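Side-chain contacts in secreted effector protein SopD (Salmonella typhimurium, PDB 5CPC), which acts in the host cell, contributing to replication in macrophages and, together with SopB, to membrane fission and macropinosome formation during invasion: residues I250-H255 with G269-L274; V201-S206 with E293-T298. All coordinates share one frame; numbering follows the deposited sequence.

Contact 1. Residues I250-H255 with G269-L274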
loop_
_atom_site.group_PDB
_atom_site.type_symbol
_atom_site.label_atom_id
_atom_site.label_comp_id
_atom_site.label_asym_id
_atom_site.label_seq_id
_atom_site.Cartn_x
_atom_site.Cartn_y
_atom_site.Cartn_z
ATOM N N ILE A 250 -1.657 -5.365 0.462
ATOM C CA ILE A 250 -0.774 -4.222 0.518
ATOM C C ILE A 250 -0.100 -4.084 -0.830
ATOM O O ILE A 250 -0.149 -3.012 -1.457
ATOM C CB ILE A 250 0.151 -4.278 1.725
ATOM C CG1 ILE A 250 -0.649 -3.944 3.004
ATOM C CG2 ILE A 250 1.335 -3.277 1.548
ATOM C CD1 ILE A 250 0.054 -4.299 4.298
ATOM N N SER A 251 0.468 -5.162 -1.359
ATOM C CA SER A 251 0.969 -5.021 -2.727
ATOM C C SER A 251 -0.103 -4.624 -3.781
ATOM O O SER A 251 0.185 -3.866 -4.739
ATOM C CB SER A 251 1.912 -6.193 -3.115
ATOM O OG SER A 251 1.269 -7.368 -3.405
ATOM N N TYR A 252 -1.345 -5.093 -3.619
ATOM C CA TYR A 252 -2.400 -4.750 -4.551
ATOM C C TYR A 252 -2.664 -3.265 -4.485
ATOM O O TYR A 252 -2.756 -2.590 -5.525
ATOM C CB TYR A 252 -3.729 -5.479 -4.207
ATOM C CG TYR A 252 -4.949 -4.817 -4.808
ATOM C CD1 TYR A 252 -5.224 -4.940 -6.176
ATOM C CD2 TYR A 252 -5.792 -4.002 -4.036
ATOM C CE1 TYR A 252 -6.311 -4.298 -6.759
ATOM C CE2 TYR A 252 -6.899 -3.345 -4.626
ATOM C CZ TYR A 252 -7.136 -3.509 -6.000
ATOM O OH TYR A 252 -8.208 -2.903 -6.608
ATOM N N LEU A 253 -2.840 -2.777 -3.262
ATOM C CA LEU A 253 -3.192 -1.388 -3.089
ATOM C C LEU A 253 -2.076 -0.432 -3.523
ATOM O O LEU A 253 -2.382 0.653 -4.097
ATOM C CB LEU A 253 -3.689 -1.115 -1.667
ATOM C CG LEU A 253 -4.405 0.163 -1.295
ATOM C CD1 LEU A 253 -5.825 0.261 -1.878
ATOM C CD2 LEU A 253 -4.443 0.210 0.186
ATOM N N LEU A 254 -0.808 -0.813 -3.292
ATOM C CA LEU A 254 0.331 -0.031 -3.820
ATOM C C LEU A 254 0.445 -0.032 -5.307
ATOM O O LEU A 254 0.652 1.014 -5.879
ATOM C CB LEU A 254 1.670 -0.487 -3.254
ATOM C CG LEU A 254 1.821 -0.173 -1.771
ATOM C CD1 LEU A 254 3.004 -0.983 -1.179
ATOM C CD2 LEU A 254 1.998 1.389 -1.584
ATOM N N HIS A 255 0.341 -1.189 -5.965
ATOM C CA HIS A 255 0.797 -1.299 -7.374
ATOM C C HIS A 255 -0.231 -1.693 -8.387
ATOM O O HIS A 255 -0.004 -1.537 -9.574
ATOM C CB HIS A 255 2.010 -2.281 -7.511
ATOM C CG HIS A 255 3.150 -1.957 -6.597
ATOM N ND1 HIS A 255 4.005 -0.899 -6.818
ATOM C CD2 HIS A 255 3.591 -2.563 -5.466
ATOM C CE1 HIS A 255 4.904 -0.849 -5.843
ATOM N NE2 HIS A 255 4.671 -1.845 -5.009
ATOM N N GLY A 269 -8.807 -10.063 -10.487
ATOM C CA GLY A 269 -7.805 -10.884 -11.141
ATOM C C GLY A 269 -6.395 -10.638 -10.594
ATOM O O GLY A 269 -5.675 -11.586 -10.294
ATOM N N PHE A 270 -6.010 -9.369 -10.456
ATOM C CA PHE A 270 -4.731 -9.008 -9.929
ATOM C C PHE A 270 -4.623 -9.529 -8.473
ATOM O O PHE A 270 -3.557 -9.946 -8.035
ATOM C CB PHE A 270 -4.579 -7.485 -9.937
ATOM C CG PHE A 270 -4.078 -6.916 -11.241
ATOM C CD1 PHE A 270 -4.723 -5.803 -11.830
ATOM C CD2 PHE A 270 -2.950 -7.471 -11.886
ATOM C CE1 PHE A 270 -4.255 -5.240 -13.062
ATOM C CE2 PHE A 270 -2.461 -6.927 -13.113
ATOM C CZ PHE A 270 -3.125 -5.797 -13.698
ATOM N N LEU A 271 -5.731 -9.507 -7.735
ATOM C CA LEU A 271 -5.658 -9.826 -6.326
ATOM C C LEU A 271 -5.481 -11.343 -6.136
ATOM O O LEU A 271 -4.746 -11.798 -5.235
ATOM C CB LEU A 271 -6.864 -9.297 -5.534
ATOM C CG LEU A 271 -6.693 -9.706 -4.052
ATOM C CD1 LEU A 271 -5.466 -9.044 -3.435
ATOM C CD2 LEU A 271 -7.956 -9.509 -3.186
ATOM N N LYS A 272 -6.163 -12.102 -6.987
ATOM C CA LYS A 272 -6.137 -13.552 -6.910
ATOM C C LYS A 272 -4.716 -14.036 -7.207
ATOM O O LYS A 272 -4.231 -14.949 -6.547
ATOM C CB LYS A 272 -7.144 -14.191 -7.900
ATOM C CG LYS A 272 -7.217 -15.765 -7.782
ATOM C CD LYS A 272 -8.312 -16.483 -8.713
ATOM C CE LYS A 272 -9.347 -17.283 -7.849
ATOM N NZ LYS A 272 -10.003 -18.509 -8.465
ATOM N N LYS A 273 -4.080 -13.407 -8.211
ATOM C CA LYS A 273 -2.700 -13.646 -8.569
ATOM C C LYS A 273 -1.786 -13.401 -7.371
ATOM O O LYS A 273 -1.004 -14.284 -7.012
ATOM C CB LYS A 273 -2.282 -12.785 -9.775
ATOM C CG LYS A 273 -1.922 -13.618 -10.978
ATOM C CD LYS A 273 -2.435 -13.016 -12.285
ATOM C CE LYS A 273 -2.425 -14.080 -13.388
ATOM N NZ LYS A 273 -3.131 -13.630 -14.629
ATOM N N LEU A 274 -1.870 -12.237 -6.746
ATOM C CA LEU A 274 -1.036 -11.984 -5.583
ATOM C C LEU A 274 -1.343 -12.938 -4.431
ATOM O O LEU A 274 -0.395 -13.447 -3.744
ATOM C CB LEU A 274 -1.145 -10.540 -5.144
ATOM C CG LEU A 274 -0.798 -9.497 -6.193
ATOM C CD1 LEU A 274 -1.557 -8.286 -5.741
ATOM C CD2 LEU A 274 0.745 -9.220 -6.249
#
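The hydroxyl oxygen of S251 lies against the branched end of L274: OG lies 3.4 Å from CD2 of L274, with CD1 and CG of the same leucine next in line. This is van der Waals contact, since no hydrogen bond crosses between residues 250-255 and 269-274. S251 is small enough for the leucine to come close to the helix backbone, and its carbonyl O is taken within the helix by the amide N of H255, at 2.9 Å. Across this contact CD2 of L274 meets only S251, whereas CD1 touches both the serine OG and Y252, standing 3.8 Å from CA and 3.9 Å from CB of the tyrosine. CB of L274 already points at the first helix, and a chi1 of -57°, with CG opposite the carbonyl carbon, keeps the branch over S251 and Y252.

Helices 248-256 and 264-283 follow one another in the chain and pack as a splayed helical hairpin. Their local axes run at 139°, and their closest approach is 9.8 Å. Leucines one turn apart, L271 and L274, form the ridge that the second helix offers. The first helix answers with the adjacent pair S251 and Y252, and P248 of that helix touches both leucines as well.

Y252 CB faces the notch between the two leucine methyls, its other neighbour being CD1 of L271 at 4.0 Å. L271 does not aim its CB straight across, yet its length carries CD1 into the contact. Tyrosine suits its place by serving two environments: its aliphatic base packs against leucine methyls, while its phenol end leads away from them. With chi1 at 160° the ring swings beside its own carbonyl carbon, and OH hydrogen-bonds to the backbone O of L128.

Contact 2. Residues V201-S206 with E293-T298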
loop_
_atom_site.group_PDB
_atom_site.type_symbol
_atom_site.label_atom_id
_atom_site.label_comp_id
_atom_site.label_asym_id
_atom_site.label_seq_id
_atom_site.Cartn_x
_atom_site.Cartn_y
_atom_site.Cartn_z
ATOM N N VAL A 201 22.596 -4.152 -4.886
ATOM C CA VAL A 201 23.740 -5.016 -4.936
ATOM C C VAL A 201 23.701 -5.795 -6.244
ATOM O O VAL A 201 22.645 -6.313 -6.624
ATOM C CB VAL A 201 23.765 -5.991 -3.760
ATOM C CG1 VAL A 201 24.998 -6.940 -3.898
ATOM C CG2 VAL A 201 23.791 -5.181 -2.433
ATOM N N GLU A 202 24.862 -5.875 -6.904
ATOM C CA GLU A 202 25.040 -6.615 -8.183
ATOM C C GLU A 202 24.813 -8.157 -8.078
ATOM O O GLU A 202 25.435 -8.866 -7.259
ATOM C CB GLU A 202 26.405 -6.242 -8.840
ATOM C CG GLU A 202 26.485 -6.319 -10.359
ATOM C CD GLU A 202 25.569 -5.316 -11.137
ATOM O OE1 GLU A 202 25.101 -5.711 -12.223
ATOM O OE2 GLU A 202 25.332 -4.147 -10.741
ATOM N N TRP A 203 23.841 -8.624 -8.872
ATOM C CA TRP A 203 23.438 -10.028 -8.986
ATOM C C TRP A 203 24.601 -10.985 -9.239
ATOM O O TRP A 203 25.302 -10.814 -10.224
ATOM C CB TRP A 203 22.544 -10.117 -10.217
ATOM C CG TRP A 203 22.112 -11.580 -10.620
ATOM C CD1 TRP A 203 22.180 -12.127 -11.873
ATOM C CD2 TRP A 203 21.543 -12.595 -9.766
ATOM N NE1 TRP A 203 21.676 -13.407 -11.856
ATOM C CE2 TRP A 203 21.266 -13.714 -10.582
ATOM C CE3 TRP A 203 21.226 -12.656 -8.397
ATOM C CZ2 TRP A 203 20.714 -14.898 -10.073
ATOM C CZ3 TRP A 203 20.683 -13.822 -7.885
ATOM C CH2 TRP A 203 20.416 -14.934 -8.729
ATOM N N GLN A 204 24.795 -11.999 -8.397
ATOM C CA GLN A 204 25.789 -13.048 -8.719
ATOM C C GLN A 204 25.081 -14.358 -8.568
ATOM O O GLN A 204 24.656 -14.736 -7.467
ATOM C CB GLN A 204 26.986 -13.027 -7.788
ATOM C CG GLN A 204 27.819 -11.762 -8.006
ATOM C CD GLN A 204 29.199 -11.867 -7.463
ATOM O OE1 GLN A 204 29.575 -12.878 -6.874
ATOM N NE2 GLN A 204 29.991 -10.814 -7.666
ATOM N N ASP A 205 24.954 -15.067 -9.673
ATOM C CA ASP A 205 24.070 -16.190 -9.697
ATOM C C ASP A 205 24.719 -17.465 -9.139
ATOM O O ASP A 205 25.448 -18.103 -9.815
ATOM C CB ASP A 205 23.572 -16.376 -11.128
ATOM C CG ASP A 205 22.569 -17.538 -11.259
ATOM O OD1 ASP A 205 22.191 -18.241 -10.251
ATOM O OD2 ASP A 205 22.172 -17.718 -12.419
ATOM N N SER A 206 24.383 -17.855 -7.915
ATOM C CA SER A 206 24.827 -19.092 -7.388
ATOM C C SER A 206 23.694 -20.148 -7.307
ATOM O O SER A 206 23.820 -21.066 -6.526
ATOM C CB SER A 206 25.336 -18.842 -5.968
ATOM O OG SER A 206 24.242 -18.470 -5.175
ATOM N N GLU A 293 17.807 -17.216 2.031
ATOM C CA GLU A 293 18.911 -16.955 2.988
ATOM C C GLU A 293 20.235 -16.963 2.263
ATOM O O GLU A 293 21.122 -16.111 2.548
ATOM C CB GLU A 293 18.961 -17.983 4.135
ATOM C CG GLU A 293 20.104 -17.665 5.111
ATOM C CD GLU A 293 20.450 -18.802 6.025
ATOM O OE1 GLU A 293 20.758 -18.516 7.184
ATOM O OE2 GLU A 293 20.462 -19.988 5.616
ATOM N N LYS A 294 20.361 -17.893 1.288
ATOM C CA LYS A 294 21.612 -18.036 0.527
ATOM C C LYS A 294 21.812 -16.786 -0.284
ATOM O O LYS A 294 22.901 -16.236 -0.300
ATOM C CB LYS A 294 21.572 -19.299 -0.365
ATOM C CG LYS A 294 22.630 -19.401 -1.527
ATOM C CD LYS A 294 22.445 -20.742 -2.468
ATOM C CE LYS A 294 22.518 -22.081 -1.706
ATOM N NZ LYS A 294 21.156 -22.728 -1.316
ATOM N N LEU A 295 20.772 -16.327 -0.963
ATOM C CA LEU A 295 20.841 -15.108 -1.766
ATOM C C LEU A 295 21.144 -13.857 -0.896
ATOM O O LEU A 295 21.972 -12.991 -1.239
ATOM C CB LEU A 295 19.516 -14.935 -2.492
ATOM C CG LEU A 295 19.192 -15.971 -3.573
ATOM C CD1 LEU A 295 17.776 -15.760 -4.148
ATOM C CD2 LEU A 295 20.257 -15.782 -4.647
ATOM N N TYR A 296 20.507 -13.786 0.270
ATOM C CA TYR A 296 20.639 -12.596 1.132
ATOM C C TYR A 296 22.073 -12.525 1.609
ATOM O O TYR A 296 22.682 -11.464 1.536
ATOM C CB TYR A 296 19.670 -12.759 2.279
ATOM C CG TYR A 296 19.758 -11.801 3.468
ATOM C CD1 TYR A 296 19.039 -10.632 3.465
ATOM C CD2 TYR A 296 20.438 -12.161 4.638
ATOM C CE1 TYR A 296 19.041 -9.761 4.581
ATOM C CE2 TYR A 296 20.435 -11.292 5.782
ATOM C CZ TYR A 296 19.743 -10.092 5.715
ATOM O OH TYR A 296 19.720 -9.233 6.772
ATOM N N LEU A 297 22.648 -13.687 2.011
ATOM C CA LEU A 297 24.008 -13.755 2.560
ATOM C C LEU A 297 25.050 -13.461 1.494
ATOM O O LEU A 297 26.153 -13.015 1.819
ATOM C CB LEU A 297 24.297 -15.131 3.179
ATOM C CG LEU A 297 23.623 -15.355 4.544
ATOM C CD1 LEU A 297 24.072 -16.684 5.160
ATOM C CD2 LEU A 297 23.838 -14.191 5.549
ATOM N N THR A 298 24.683 -13.670 0.231
ATOM C CA THR A 298 25.595 -13.451 -0.895
ATOM C C THR A 298 25.332 -12.192 -1.682
ATOM O O THR A 298 25.993 -11.931 -2.716
ATOM C CB THR A 298 25.584 -14.682 -1.886
ATOM O OG1 THR A 298 24.222 -15.070 -2.217
ATOM C CG2 THR A 298 26.271 -15.864 -1.184
HETATM O O HOH W 1 24.843 -15.847 -4.892
#
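W203 meets L295 through the far rim of its indole, where the chain that leaves the small parallel sheet of strands 201-202 and 305-306 passes residues 293-298 of helix 285-298. Its CB points away from the helix. CG then lies opposite the backbone N (chi1 174°), and the bicyclic ring, long enough to come back, brings its six-membered part to the leucine. One face takes CA of D205, 3.6 Å above the plane and offset toward the rim, and the ring also meets the imidazole of H299, the planes being about 15° apart. At the tip, CZ3 lies 3.8 Å from CD2 of L295, which arrives at the ring edge near its plane, and CH2 is slightly farther from the same methyl. L295 is buried, and its branched apolar end suits the indole edge.

Farther along, S206 OG rests 4.0 Å from CD of K294, whose bent chain takes NZ to a salt bridge with E211. A water joins the two segments: it donates to O of Q204 and to OG1 of T298, and bonds S206 OG at 2.7 Å. T298 OG1 in turn donates to K294 O at 2.6 Å, tilted 28° from the carbonyl plane.

Overall arrangement
After the N-terminal helices, the three-stranded sheet and the helices up to 180-190, the chain reaches residues 201-206, the opening half of contact 2. It then runs through helix 209-215 and the antiparallel pair 232-237 and 240-245 before entering helix 248-256. There contact 1 closes a short loop of 13 residues with helix 264-283. Helix 285-298 follows, and its residues 293-298 return to 201-206, closing the much longer loop of contact 2, so the two contacts nest. Contact 1 joins neighbouring helices; contact 2 ties the chain leaving strand 201-202 to helix 285-298. The centre of contact 1 is about 10 Å, and that of contact 2 about 27 Å, from the chain centre.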